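Local coordinates for thiamin pyrophosphokinase (Geobacillus thermodenitrificans, PDB 3K94), which probably catalyses the transfer of a pyrophosphate group from ATP to thiamine, giving the cofactor thiamine diphosphate, at residues B[28-32]-B[80-84]; B[85-89]-B[119-124]; B[130-136]-B[204-210]; B[136-142]-B[196-202]; B[166-171]-B[187-192]. One frame throughout, in Å; residues are numbered along the deposited sequence.

Contact 1: residues B[28-32]-B[80-84]; sequences VGVDR and DMEIA
Val-30 lays its two methyls along the first turn of helix 80-88, overlapping Asp-80, Met-81 and Ala-84. CG1, anti to the backbone N (chi1 161°), rests 3.7 Å from CB of Asp-80. The other branch, CG2, presses on CB of Ala-84 at 3.4 Å, closer than ordinary van der Waals contact, and also reaches the selenium of selenomethionine Met-81 (SE at 4.4 Å). Asp-80 and Ala-84 are one turn apart, and the bond from Ala-84 N to Asp-80 O holds that turn closed. Ile-5 of strand 4-6 touches both Val-30 and Met-81, and Phe-48 of strand 46-48 touches Ala-84, so the valine sits within a larger apolar layer. Beyond it, the carboxylates of Asp-31 and Asp-80 converge with their planes 81° apart; the modelled oxygen-oxygen spacing is too short to interpret. A helix start packed against the C-terminal end of a parallel strand is characteristic of Rossmann-like alpha/beta folds, and acidic groups at that edge are consistent with the active-site side of the catalytic domain.

Contact 2: residues B[85-89]-B[119-124]; sequences LDWAV and YADRPI
In the alpha/beta part of the fold, the last turn of helix 80-88 meets the loop between helix 106-118 and strand 125-128, where Tyr-119 packs on Leu-85, Asp-86 and Val-89. CG1 of Val-89 stands over the centre of the phenol ring, a CH-pi contact 4.1 Å from the Tyr-119 ring centroid. Leu-85 slides past the same ring, CD2 lying 3.7 Å from Tyr-119 CD2, while its other branch meets Ile-124 tip to tip (CD1 to CD1, 4.1 Å). At the ring edge, Tyr-119 OH donates to OD1 of Asp-86; the modelled 2.4 Å is very short and its exact length doubtful. Tyr-119 also opens a type I turn ending at Arg-122, whose chain bends at chi2 (-63°) and brings NH1 to 2.9 Å from Val-89 O. That bond uses a carbonyl lone pair but is bent, 132° at the hydrogen. The loop is thus held at two polar points: Asp-86 anchors the phenol tip, while Val-89 and Leu-85 limit how the ring turns, and the backbone carbonyl of Val-89 probably helps to stabilise the more exposed guanidinium.

Contact 3: residues B[130-136]-B[204-210]; sequences QNVLTVH and LMMIRSS
Gln-130 runs alongside the carbonyl of Ser-210: its CB lies 3.8 Å from Ser-210 O, CG and CD keep pace at 3.7 and 3.8 Å from that oxygen, and NE2 at the tip donates to Ser-210 O over 3.0 Å. The chain is extended beyond CG (chi2 -175°), which carries the amide far enough for a fairly straight bond, 163° at the hydrogen, lying near the amide's own plane. Ser-210 N returns a bond to Gln-130 O, so one residue grips both polar atoms of the serine backbone. Shortened to an alanine, this position would probably leave Ser-210 O without its amide donor, with the backbone bond remaining as the link there. Further along, Val-132 with Arg-208, Thr-134 with Met-206 and His-136 with Leu-204 form hydrogen-bonded antiparallel pairs. On their face, Val-132 CG1 lies beside Arg-208 CB at 3.6 Å, while the guanidinium of Arg-208 turns away to Met-144 O. On the other face Leu-133 crosses Ile-207 (CG to CG1, 3.8 Å) and touches the selenium of selenomethionine Met-205 with CD1 at 4.0 Å. Asn-131 and Ser-209 there bond to Leu-106 and Asp-107 of the second subunit. Strands 125-128 and 151-156 flank the pair, helix 106-118 covers Leu-133 and Val-135, and strand 194-199 packs on the Met-206 face.

Contact 4: residues B[136-142]-B[196-202]; sequences HLPGTYT and TFSFSEG
Phe-197 lies at the apolar centre, in an aromatic cluster with Tyr-141 and His-136. CB of Tyr-141 lies over one face, 3.8 Å from the Phe-197 ring centroid, in a CH-pi contact. The phenyl edge meets the imidazole face in a T-shaped stack, with the Phe-197 and His-136 centroids 5.0 Å apart and the planes at 75°. His-136 also sets CD2 over the centre of the Tyr-141 ring, so an alanine here would probably strip both the Phe-197 edge and the Tyr-141 face of cover and leave the two rings freer to shift. Next outward, Phe-199 takes CA of Pro-138 over its face, while CE1 meets Tyr-141 CE2 at 4.0 Å. Tyr-141 OH donates to Leu-137 O across 2.5 Å, from above the carbonyl plane, tying the ring to the bend before Gly-139, whose backbone angles (phi 155°) suit only a residue without CB. Paired backbone bonds join Gly-139 to Phe-199 and Tyr-141 to Phe-197. On the outer face, Thr-140 OG1 lies 3.5 Å from Ser-198 CB, and Thr-196 bonds to Thr-167. Strand 194-199 is central, between 139-144 and 165-167, and its phenylalanines reach Met-206 and Leu-204 of strand 204-209 in the facing sheet.

Contact 5: residues B[166-171]-B[187-192]; sequences LTGFKY and SNELIQ
Asn-188 is the residue most covered, and its amide works like a piece of strand backbone against Tyr-171. ND2 donates to Tyr-171 O at 2.7 Å, on a carbonyl lone pair and nearly in the amide plane; in return OD1 accepts Tyr-171 N at 3.1 Å along an almost straight line. OD1 takes a second bond, from Glu-189 N, so three bonds fix the rotation of this buried group, which sits at a chi1 of -144°, off the staggered positions. Phe-169 crosses it obliquely, CB 3.3 Å from Asn-188 OD1, and carries CD1 of Leu-190 over the centre of its ring, a CH-pi contact 4.1 Å from the centroid. Gly-168, the third, offers one carbonyl oxygen to two successive amides: Ile-191 N at 2.8 Å and Gln-192 N at 3.0 Å from Gly-168 O. With phi at 92°, a CB on Gly-168 would run into the preceding carbonyl. Lys-170 N to Glu-189 O (2.9 Å) closes the set, and CG1 of Ile-191 packs tightly on the Lys-170 backbone. Leu-166 and Phe-169 both lean on Tyr-154 of strand 151-156. Two loops are thus joined by a single backbone bridge, Phe-169 with Leu-190, in the probable thiamine-binding region.

Contacts 1 and 2 follow each other on one helix, 80-88, with about 13 Å between their centres, and belong to the alpha/beta catalytic part. Contact 3 continues the same ten-stranded sheet, whose later, antiparallel strands form one layer of a sandwich; the three-stranded sheet of contact 4 forms the other, and contact 5 lies at their far end. Along the chain, 166-171 and 187-192 fall between the segments of contact 4, which in turn fall between those of contact 3, with His-136 common to both. Contact 2 reaches this region through Ala-120 on Val-135 and Leu-137, whereas contacts 1 and 5 lie about 35 Å apart between centres. One sheet thus joins the catalytic and thiamine-binding regions, and contact 3 also meets the second subunit.

Contact 1: residues B[28-32]-B[80-84]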
# COMPACT_ATOMS: atom_id res chain seq x y z
N VAL B 28 20.46 -5.09 8.70
CA VAL B 28 20.50 -6.10 7.65
C VAL B 28 20.17 -5.43 6.33
O VAL B 28 19.20 -4.67 6.23
CB VAL B 28 19.42 -7.17 7.87
CG1 VAL B 28 19.41 -8.15 6.73
CG2 VAL B 28 19.61 -7.87 9.21
N GLY B 29 20.96 -5.73 5.30
CA GLY B 29 20.71 -5.20 3.97
C GLY B 29 19.93 -6.15 3.06
O GLY B 29 20.09 -7.37 3.13
N VAL B 30 19.06 -5.60 2.23
CA VAL B 30 18.33 -6.39 1.24
C VAL B 30 18.43 -5.66 -0.08
O VAL B 30 18.12 -4.47 -0.16
CB VAL B 30 16.85 -6.58 1.63
CG1 VAL B 30 16.00 -6.99 0.41
CG2 VAL B 30 16.71 -7.60 2.76
N ASP B 31 18.92 -6.35 -1.10
CA ASP B 31 19.10 -5.72 -2.41
C ASP B 31 19.94 -4.47 -2.30
O ASP B 31 20.95 -4.47 -1.60
CB ASP B 31 17.75 -5.38 -3.03
CG ASP B 31 17.07 -6.59 -3.59
OD1 ASP B 31 17.79 -7.59 -3.80
OD2 ASP B 31 15.83 -6.55 -3.83
N ARG B 32 19.53 -3.40 -2.96
CA ARG B 32 20.32 -2.17 -2.92
C ARG B 32 20.16 -1.43 -1.59
O ARG B 32 20.81 -0.41 -1.34
CB ARG B 32 19.98 -1.26 -4.09
CG ARG B 32 18.57 -0.71 -4.07
CD ARG B 32 18.40 0.38 -5.10
NE ARG B 32 17.14 1.09 -4.93
CZ ARG B 32 16.95 2.35 -5.30
NH1 ARG B 32 17.95 3.03 -5.87
NH2 ARG B 32 15.77 2.93 -5.11
N ASP B 80 13.90 -11.23 -1.87
CA ASP B 80 15.03 -11.03 -0.98
C ASP B 80 14.59 -10.57 0.41
O ASP B 80 15.23 -10.91 1.41
CB ASP B 80 16.01 -10.04 -1.60
CG ASP B 80 16.56 -10.55 -2.93
OD1 ASP B 80 16.66 -11.78 -3.08
OD2 ASP B 80 16.88 -9.73 -3.81
N MSE B 81 13.51 -9.80 0.48
CA MSE B 81 12.98 -9.36 1.75
C MSE B 81 12.47 -10.57 2.54
O MSE B 81 12.63 -10.66 3.76
CB MSE B 81 11.84 -8.36 1.53
CG MSE B 81 11.25 -7.82 2.81
SE MSE B 81 12.53 -6.67 3.73
CE MSE B 81 12.60 -5.13 2.54
N GLU B 82 11.83 -11.49 1.82
CA GLU B 82 11.28 -12.69 2.43
C GLU B 82 12.37 -13.55 3.06
O GLU B 82 12.28 -13.93 4.22
CB GLU B 82 10.50 -13.52 1.41
CG GLU B 82 10.09 -14.87 1.95
CD GLU B 82 9.10 -15.59 1.06
OE1 GLU B 82 9.08 -15.31 -0.16
OE2 GLU B 82 8.35 -16.44 1.57
N ILE B 83 13.42 -13.85 2.30
CA ILE B 83 14.49 -14.66 2.88
C ILE B 83 15.13 -13.93 4.05
O ILE B 83 15.44 -14.56 5.07
CB ILE B 83 15.55 -15.16 1.84
CG1 ILE B 83 16.19 -14.00 1.08
CG2 ILE B 83 14.91 -16.14 0.87
CD1 ILE B 83 17.08 -14.48 -0.06
N ALA B 84 15.29 -12.61 3.92
CA ALA B 84 15.82 -11.82 5.04
C ALA B 84 14.93 -11.95 6.27
O ALA B 84 15.40 -12.21 7.37
CB ALA B 84 16.02 -10.35 4.65

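Contact 2: residues B[85-89]-B[119-124]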
# COMPACT_ATOMS: atom_id res chain seq x y z
N LEU B 85 13.63 -11.78 6.08
CA LEU B 85 12.71 -11.86 7.21
C LEU B 85 12.64 -13.28 7.79
O LEU B 85 12.64 -13.46 9.01
CB LEU B 85 11.32 -11.37 6.84
CG LEU B 85 10.33 -11.36 8.01
CD1 LEU B 85 10.76 -10.40 9.13
CD2 LEU B 85 8.97 -11.02 7.49
N ASP B 86 12.60 -14.29 6.91
CA ASP B 86 12.61 -15.68 7.33
C ASP B 86 13.78 -15.94 8.31
O ASP B 86 13.64 -16.66 9.30
CB ASP B 86 12.74 -16.60 6.11
CG ASP B 86 11.46 -16.71 5.30
OD1 ASP B 86 10.38 -16.31 5.80
OD2 ASP B 86 11.54 -17.20 4.16
N TRP B 87 14.93 -15.34 8.03
CA TRP B 87 16.09 -15.48 8.89
C TRP B 87 15.89 -14.67 10.17
O TRP B 87 16.01 -15.20 11.28
CB TRP B 87 17.38 -15.07 8.15
CG TRP B 87 18.58 -14.94 9.06
CD1 TRP B 87 19.41 -15.95 9.48
CD2 TRP B 87 19.08 -13.73 9.66
NE1 TRP B 87 20.38 -15.44 10.32
CE2 TRP B 87 20.21 -14.09 10.44
CE3 TRP B 87 18.69 -12.39 9.63
CZ2 TRP B 87 20.94 -13.16 11.18
CZ3 TRP B 87 19.42 -11.46 10.35
CH2 TRP B 87 20.53 -11.85 11.12
N ALA B 88 15.58 -13.39 10.01
CA ALA B 88 15.35 -12.50 11.15
C ALA B 88 14.43 -13.09 12.22
O ALA B 88 14.73 -12.97 13.41
CB ALA B 88 14.77 -11.17 10.66
N VAL B 89 13.32 -13.70 11.82
CA VAL B 89 12.38 -14.22 12.82
C VAL B 89 12.92 -15.40 13.64
O VAL B 89 12.25 -15.86 14.56
CB VAL B 89 11.02 -14.64 12.21
CG1 VAL B 89 10.38 -13.46 11.50
CG2 VAL B 89 11.20 -15.83 11.28
N TYR B 119 3.74 -13.99 9.47
CA TYR B 119 4.38 -13.95 10.78
C TYR B 119 3.62 -13.04 11.75
O TYR B 119 4.23 -12.31 12.54
CB TYR B 119 5.84 -13.49 10.66
CG TYR B 119 6.72 -14.45 9.88
CD1 TYR B 119 7.04 -15.70 10.38
CD2 TYR B 119 7.23 -14.10 8.64
CE1 TYR B 119 7.85 -16.57 9.67
CE2 TYR B 119 8.04 -14.95 7.92
CZ TYR B 119 8.35 -16.19 8.44
OH TYR B 119 9.16 -17.05 7.73
N ALA B 120 2.29 -13.08 11.68
CA ALA B 120 1.46 -12.19 12.48
C ALA B 120 1.73 -12.26 13.98
O ALA B 120 1.50 -11.29 14.70
CB ALA B 120 -0.03 -12.43 12.18
N ASP B 121 2.22 -13.39 14.47
CA ASP B 121 2.50 -13.51 15.90
C ASP B 121 3.84 -12.90 16.32
O ASP B 121 4.16 -12.87 17.51
CB ASP B 121 2.41 -14.97 16.39
CG ASP B 121 3.35 -15.91 15.64
OD1 ASP B 121 3.85 -15.57 14.54
OD2 ASP B 121 3.59 -17.02 16.16
N ARG B 122 4.61 -12.41 15.36
CA ARG B 122 5.90 -11.78 15.65
C ARG B 122 5.81 -10.26 15.56
O ARG B 122 5.03 -9.72 14.77
CB ARG B 122 6.96 -12.26 14.67
CG ARG B 122 6.85 -13.73 14.33
CD ARG B 122 7.06 -14.60 15.55
NE ARG B 122 7.54 -15.93 15.18
CZ ARG B 122 8.80 -16.32 15.31
NH1 ARG B 122 9.71 -15.50 15.82
NH2 ARG B 122 9.15 -17.55 14.94
N PRO B 123 6.62 -9.57 16.35
CA PRO B 123 6.66 -8.10 16.36
C PRO B 123 7.41 -7.57 15.16
O PRO B 123 8.63 -7.42 15.23
CB PRO B 123 7.45 -7.78 17.64
CG PRO B 123 7.58 -9.09 18.38
CD PRO B 123 7.54 -10.15 17.34
N ILE B 124 6.71 -7.28 14.06
CA ILE B 124 7.37 -6.78 12.86
C ILE B 124 6.66 -5.50 12.45
O ILE B 124 5.44 -5.44 12.51
CB ILE B 124 7.33 -7.83 11.72
CG1 ILE B 124 7.86 -9.18 12.21
CG2 ILE B 124 8.14 -7.36 10.51
CD1 ILE B 124 7.35 -10.35 11.42

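Contact 3: residues B[130-136]-B[204-210]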
# COMPACT_ATOMS: atom_id res chain seq x y z
N GLN B 130 6.62 8.14 6.51
CA GLN B 130 5.28 8.65 6.84
C GLN B 130 4.37 7.65 7.53
O GLN B 130 3.21 7.97 7.84
CB GLN B 130 4.55 9.07 5.56
CG GLN B 130 4.81 10.45 5.10
CD GLN B 130 3.96 10.81 3.89
OE1 GLN B 130 4.36 10.60 2.75
NE2 GLN B 130 2.76 11.35 4.14
N ASN B 131 4.87 6.43 7.74
CA ASN B 131 4.00 5.34 8.19
C ASN B 131 4.71 4.33 9.06
O ASN B 131 5.90 4.08 8.89
CB ASN B 131 3.47 4.56 6.99
CG ASN B 131 2.69 5.42 6.02
OD1 ASN B 131 1.47 5.55 6.14
ND2 ASN B 131 3.38 5.99 5.04
N VAL B 132 3.95 3.69 9.93
CA VAL B 132 4.37 2.44 10.52
C VAL B 132 3.17 1.53 10.39
O VAL B 132 2.07 1.86 10.81
CB VAL B 132 4.84 2.58 11.99
CG1 VAL B 132 3.80 3.32 12.81
CG2 VAL B 132 5.09 1.22 12.58
N LEU B 133 3.38 0.37 9.79
CA LEU B 133 2.29 -0.56 9.53
C LEU B 133 2.58 -1.86 10.26
O LEU B 133 3.71 -2.35 10.24
CB LEU B 133 2.10 -0.77 8.02
CG LEU B 133 0.99 -1.69 7.50
CD1 LEU B 133 0.69 -1.38 6.05
CD2 LEU B 133 1.37 -3.17 7.66
N THR B 134 1.56 -2.38 10.94
CA THR B 134 1.67 -3.59 11.73
C THR B 134 0.38 -4.40 11.61
O THR B 134 -0.69 -3.84 11.35
CB THR B 134 1.93 -3.29 13.23
OG1 THR B 134 0.91 -2.42 13.75
CG2 THR B 134 3.29 -2.66 13.44
N VAL B 135 0.48 -5.71 11.81
CA VAL B 135 -0.70 -6.57 11.84
C VAL B 135 -0.70 -7.34 13.16
O VAL B 135 0.36 -7.61 13.73
CB VAL B 135 -0.75 -7.54 10.63
CG1 VAL B 135 -0.72 -6.75 9.31
CG2 VAL B 135 0.40 -8.51 10.70
N HIS B 136 -1.88 -7.68 13.65
CA HIS B 136 -2.01 -8.21 15.01
C HIS B 136 -3.00 -9.36 15.14
O HIS B 136 -4.06 -9.37 14.49
CB HIS B 136 -2.43 -7.08 15.96
CG HIS B 136 -1.46 -5.95 16.02
ND1 HIS B 136 -1.59 -4.81 15.25
CD2 HIS B 136 -0.33 -5.78 16.74
CE1 HIS B 136 -0.59 -3.99 15.50
NE2 HIS B 136 0.20 -4.57 16.39
N LEU B 204 -6.08 -8.02 12.72
CA LEU B 204 -6.32 -6.60 12.53
C LEU B 204 -5.06 -5.84 12.14
O LEU B 204 -3.99 -6.05 12.72
CB LEU B 204 -6.88 -6.00 13.82
CG LEU B 204 -7.28 -4.53 13.79
CD1 LEU B 204 -8.62 -4.39 13.09
CD2 LEU B 204 -7.36 -3.97 15.20
N MSE B 205 -5.20 -4.95 11.17
CA MSE B 205 -4.09 -4.13 10.74
C MSE B 205 -4.15 -2.75 11.36
O MSE B 205 -5.20 -2.11 11.36
CB MSE B 205 -4.07 -4.01 9.21
CG MSE B 205 -2.99 -3.08 8.69
SE MSE B 205 -2.90 -2.98 6.72
CE MSE B 205 -4.79 -2.73 6.33
N MSE B 206 -3.03 -2.28 11.90
CA MSE B 206 -2.94 -0.89 12.33
C MSE B 206 -1.95 -0.09 11.49
O MSE B 206 -0.83 -0.54 11.26
CB MSE B 206 -2.56 -0.76 13.80
CG MSE B 206 -2.42 0.71 14.24
SE MSE B 206 -1.97 1.00 16.14
CE MSE B 206 -0.32 -0.07 16.27
N ILE B 207 -2.36 1.08 11.04
CA ILE B 207 -1.43 2.01 10.42
C ILE B 207 -1.41 3.33 11.18
O ILE B 207 -2.46 3.95 11.38
CB ILE B 207 -1.76 2.24 8.94
CG1 ILE B 207 -1.63 0.93 8.15
CG2 ILE B 207 -0.83 3.31 8.36
CD1 ILE B 207 -2.32 0.95 6.78
N ARG B 208 -0.23 3.73 11.63
CA ARG B 208 -0.05 5.05 12.22
C ARG B 208 0.71 5.86 11.20
O ARG B 208 1.72 5.40 10.67
CB ARG B 208 0.74 4.99 13.54
CG ARG B 208 0.10 4.14 14.62
CD ARG B 208 0.95 4.13 15.90
NE ARG B 208 0.86 5.40 16.62
CZ ARG B 208 1.46 5.67 17.79
NH1 ARG B 208 2.22 4.76 18.39
NH2 ARG B 208 1.30 6.86 18.34
N SER B 209 0.21 7.04 10.88
CA SER B 209 0.82 7.79 9.81
C SER B 209 0.92 9.28 10.12
O SER B 209 0.41 9.75 11.12
CB SER B 209 0.05 7.57 8.51
OG SER B 209 -1.32 7.92 8.65
N SER B 210 1.59 9.99 9.22
CA SER B 210 1.71 11.43 9.31
C SER B 210 1.63 12.00 7.90
O SER B 210 1.70 11.26 6.93
CB SER B 210 3.06 11.79 9.94
OG SER B 210 3.52 13.02 9.44

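Contact 4: residues B[136-142]-B[196-202]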
# COMPACT_ATOMS: atom_id res chain seq x y z
N HIS B 136 -1.88 -7.68 13.65
CA HIS B 136 -2.01 -8.21 15.01
C HIS B 136 -3.00 -9.36 15.14
O HIS B 136 -4.06 -9.37 14.49
CB HIS B 136 -2.43 -7.08 15.96
CG HIS B 136 -1.46 -5.95 16.02
ND1 HIS B 136 -1.59 -4.81 15.25
CD2 HIS B 136 -0.33 -5.78 16.74
CE1 HIS B 136 -0.59 -3.99 15.50
NE2 HIS B 136 0.20 -4.57 16.39
N LEU B 137 -2.67 -10.29 16.02
CA LEU B 137 -3.58 -11.36 16.42
C LEU B 137 -4.29 -10.92 17.70
O LEU B 137 -3.92 -9.90 18.30
CB LEU B 137 -2.79 -12.66 16.64
CG LEU B 137 -2.02 -13.14 15.39
CD1 LEU B 137 -1.30 -14.46 15.64
CD2 LEU B 137 -2.93 -13.27 14.16
N PRO B 138 -5.32 -11.66 18.14
CA PRO B 138 -6.03 -11.21 19.34
C PRO B 138 -5.12 -11.00 20.54
O PRO B 138 -4.11 -11.70 20.73
CB PRO B 138 -7.04 -12.35 19.59
CG PRO B 138 -7.31 -12.90 18.21
CD PRO B 138 -5.97 -12.82 17.50
N GLY B 139 -5.48 -10.01 21.35
CA GLY B 139 -4.71 -9.65 22.53
C GLY B 139 -4.98 -8.19 22.86
O GLY B 139 -5.88 -7.58 22.29
N THR B 140 -4.21 -7.65 23.79
CA THR B 140 -4.27 -6.24 24.14
C THR B 140 -2.93 -5.63 23.81
O THR B 140 -1.89 -6.21 24.12
CB THR B 140 -4.55 -6.03 25.65
OG1 THR B 140 -5.81 -6.61 26.01
CG2 THR B 140 -4.58 -4.56 25.98
N TYR B 141 -2.94 -4.46 23.19
CA TYR B 141 -1.70 -3.86 22.72
C TYR B 141 -1.65 -2.42 23.14
O TYR B 141 -2.69 -1.77 23.23
CB TYR B 141 -1.63 -3.96 21.19
CG TYR B 141 -1.65 -5.38 20.69
CD1 TYR B 141 -0.48 -6.14 20.64
CD2 TYR B 141 -2.85 -5.98 20.30
CE1 TYR B 141 -0.50 -7.45 20.20
CE2 TYR B 141 -2.88 -7.29 19.85
CZ TYR B 141 -1.70 -8.02 19.81
OH TYR B 141 -1.71 -9.32 19.37
N THR B 142 -0.46 -1.92 23.40
CA THR B 142 -0.31 -0.51 23.75
C THR B 142 -0.06 0.33 22.52
O THR B 142 0.39 -0.16 21.48
CB THR B 142 0.87 -0.27 24.73
OG1 THR B 142 2.10 -0.65 24.09
CG2 THR B 142 0.69 -1.06 26.01
N THR B 196 -4.63 1.90 24.54
CA THR B 196 -4.63 0.50 24.15
C THR B 196 -5.64 0.22 23.04
O THR B 196 -6.61 0.97 22.87
CB THR B 196 -4.98 -0.41 25.34
OG1 THR B 196 -6.24 0.01 25.89
CG2 THR B 196 -3.93 -0.30 26.44
N PHE B 197 -5.40 -0.85 22.29
CA PHE B 197 -6.44 -1.48 21.49
C PHE B 197 -6.45 -2.95 21.82
O PHE B 197 -5.41 -3.51 22.13
CB PHE B 197 -6.30 -1.22 19.97
CG PHE B 197 -5.03 -1.76 19.33
CD1 PHE B 197 -3.84 -1.05 19.42
CD2 PHE B 197 -5.05 -2.94 18.59
CE1 PHE B 197 -2.67 -1.53 18.81
CE2 PHE B 197 -3.89 -3.44 17.97
CZ PHE B 197 -2.69 -2.72 18.08
N SER B 198 -7.62 -3.57 21.79
CA SER B 198 -7.71 -4.99 22.06
C SER B 198 -8.86 -5.59 21.29
O SER B 198 -9.81 -4.90 20.94
CB SER B 198 -7.87 -5.26 23.57
OG SER B 198 -9.14 -4.83 24.04
N PHE B 199 -8.77 -6.89 21.05
CA PHE B 199 -9.84 -7.61 20.37
C PHE B 199 -9.68 -9.07 20.71
O PHE B 199 -8.58 -9.51 21.03
CB PHE B 199 -9.82 -7.36 18.85
CG PHE B 199 -8.50 -7.68 18.17
CD1 PHE B 199 -7.44 -6.78 18.24
CD2 PHE B 199 -8.33 -8.86 17.46
CE1 PHE B 199 -6.22 -7.06 17.61
CE2 PHE B 199 -7.11 -9.15 16.82
CZ PHE B 199 -6.05 -8.25 16.90
N SER B 200 -10.78 -9.82 20.65
CA SER B 200 -10.76 -11.20 21.12
C SER B 200 -10.71 -12.21 19.98
O SER B 200 -10.34 -13.36 20.18
CB SER B 200 -12.00 -11.48 21.98
OG SER B 200 -13.16 -11.50 21.16
N GLU B 201 -11.09 -11.78 18.78
CA GLU B 201 -11.08 -12.66 17.62
C GLU B 201 -10.63 -11.94 16.37
O GLU B 201 -10.89 -10.75 16.20
CB GLU B 201 -12.47 -13.24 17.37
CG GLU B 201 -12.95 -14.22 18.40
CD GLU B 201 -14.26 -14.86 18.00
OE1 GLU B 201 -14.67 -14.68 16.84
OE2 GLU B 201 -14.87 -15.54 18.85
N GLY B 202 -9.98 -12.69 15.48
CA GLY B 202 -9.65 -12.19 14.15
C GLY B 202 -8.25 -11.64 14.00
O GLY B 202 -7.37 -11.90 14.82

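Contact 5: residues B[166-171]-B[187-192]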
# COMPACT_ATOMS: atom_id res chain seq x y z
N LEU B 166 -11.00 0.35 22.39
CA LEU B 166 -9.93 1.34 22.45
C LEU B 166 -9.97 2.10 23.77
O LEU B 166 -11.05 2.36 24.29
CB LEU B 166 -10.06 2.36 21.31
CG LEU B 166 -9.97 1.90 19.86
CD1 LEU B 166 -10.33 3.07 18.94
CD2 LEU B 166 -8.58 1.37 19.55
N THR B 167 -8.80 2.44 24.30
CA THR B 167 -8.69 3.41 25.40
C THR B 167 -7.68 4.49 25.01
O THR B 167 -6.66 4.20 24.38
CB THR B 167 -8.31 2.74 26.76
OG1 THR B 167 -6.94 2.31 26.75
CG2 THR B 167 -9.24 1.53 27.08
N GLY B 168 -7.97 5.75 25.36
CA GLY B 168 -7.03 6.84 25.14
C GLY B 168 -7.15 7.62 23.83
O GLY B 168 -6.33 8.50 23.54
N PHE B 169 -8.18 7.30 23.05
CA PHE B 169 -8.36 7.91 21.73
C PHE B 169 -9.48 8.94 21.70
O PHE B 169 -10.35 8.96 22.58
CB PHE B 169 -8.66 6.84 20.68
CG PHE B 169 -7.50 5.93 20.39
CD1 PHE B 169 -7.18 4.88 21.25
CD2 PHE B 169 -6.72 6.13 19.26
CE1 PHE B 169 -6.10 4.05 20.98
CE2 PHE B 169 -5.64 5.31 18.99
CZ PHE B 169 -5.33 4.27 19.85
N LYS B 170 -9.45 9.78 20.67
CA LYS B 170 -10.45 10.80 20.42
C LYS B 170 -11.86 10.21 20.37
O LYS B 170 -12.76 10.70 21.05
CB LYS B 170 -10.11 11.52 19.12
CG LYS B 170 -11.11 12.60 18.68
CD LYS B 170 -10.64 13.23 17.35
CE LYS B 170 -11.58 14.31 16.85
NZ LYS B 170 -11.14 14.87 15.54
N TYR B 171 -12.05 9.17 19.56
CA TYR B 171 -13.35 8.51 19.46
C TYR B 171 -13.27 7.20 20.19
O TYR B 171 -12.43 6.37 19.89
CB TYR B 171 -13.72 8.26 17.99
CG TYR B 171 -13.46 9.44 17.08
CD1 TYR B 171 -14.18 10.62 17.21
CD2 TYR B 171 -12.51 9.36 16.07
CE1 TYR B 171 -13.95 11.70 16.36
CE2 TYR B 171 -12.27 10.42 15.22
CZ TYR B 171 -13.00 11.60 15.37
OH TYR B 171 -12.76 12.67 14.53
N SER B 187 -10.77 5.34 11.51
CA SER B 187 -9.80 6.41 11.71
C SER B 187 -9.89 6.87 13.15
O SER B 187 -10.98 6.93 13.73
CB SER B 187 -10.11 7.60 10.81
OG SER B 187 -10.38 7.18 9.49
N ASN B 188 -8.75 7.22 13.74
CA ASN B 188 -8.79 7.71 15.10
C ASN B 188 -7.51 8.45 15.42
O ASN B 188 -6.63 8.61 14.57
CB ASN B 188 -9.06 6.55 16.09
CG ASN B 188 -9.94 6.97 17.28
OD1 ASN B 188 -9.79 8.06 17.83
ND2 ASN B 188 -10.85 6.08 17.69
N GLU B 189 -7.41 8.93 16.64
CA GLU B 189 -6.28 9.74 17.04
C GLU B 189 -6.01 9.48 18.51
O GLU B 189 -6.92 9.51 19.34
CB GLU B 189 -6.58 11.21 16.80
CG GLU B 189 -5.42 12.15 17.05
CD GLU B 189 -5.87 13.60 17.01
OE1 GLU B 189 -7.05 13.85 16.68
OE2 GLU B 189 -5.04 14.49 17.29
N LEU B 190 -4.76 9.20 18.83
CA LEU B 190 -4.42 9.00 20.23
C LEU B 190 -4.46 10.37 20.89
O LEU B 190 -3.74 11.28 20.49
CB LEU B 190 -3.03 8.35 20.37
CG LEU B 190 -2.61 8.00 21.79
CD1 LEU B 190 -3.52 6.91 22.34
CD2 LEU B 190 -1.13 7.57 21.87
N ILE B 191 -5.33 10.54 21.88
CA ILE B 191 -5.43 11.83 22.56
C ILE B 191 -4.58 11.83 23.83
O ILE B 191 -3.89 12.81 24.13
CB ILE B 191 -6.90 12.18 22.90
CG1 ILE B 191 -7.69 12.46 21.63
CG2 ILE B 191 -6.94 13.41 23.78
CD1 ILE B 191 -7.10 13.60 20.79
N GLN B 192 -4.62 10.74 24.58
CA GLN B 192 -3.85 10.69 25.82
C GLN B 192 -2.38 10.38 25.56
O GLN B 192 -1.96 10.20 24.41
CB GLN B 192 -4.46 9.69 26.79
CG GLN B 192 -5.93 9.97 27.16
CD GLN B 192 -6.10 11.24 27.97
OE1 GLN B 192 -5.13 11.83 28.44
NE2 GLN B 192 -7.35 11.67 28.15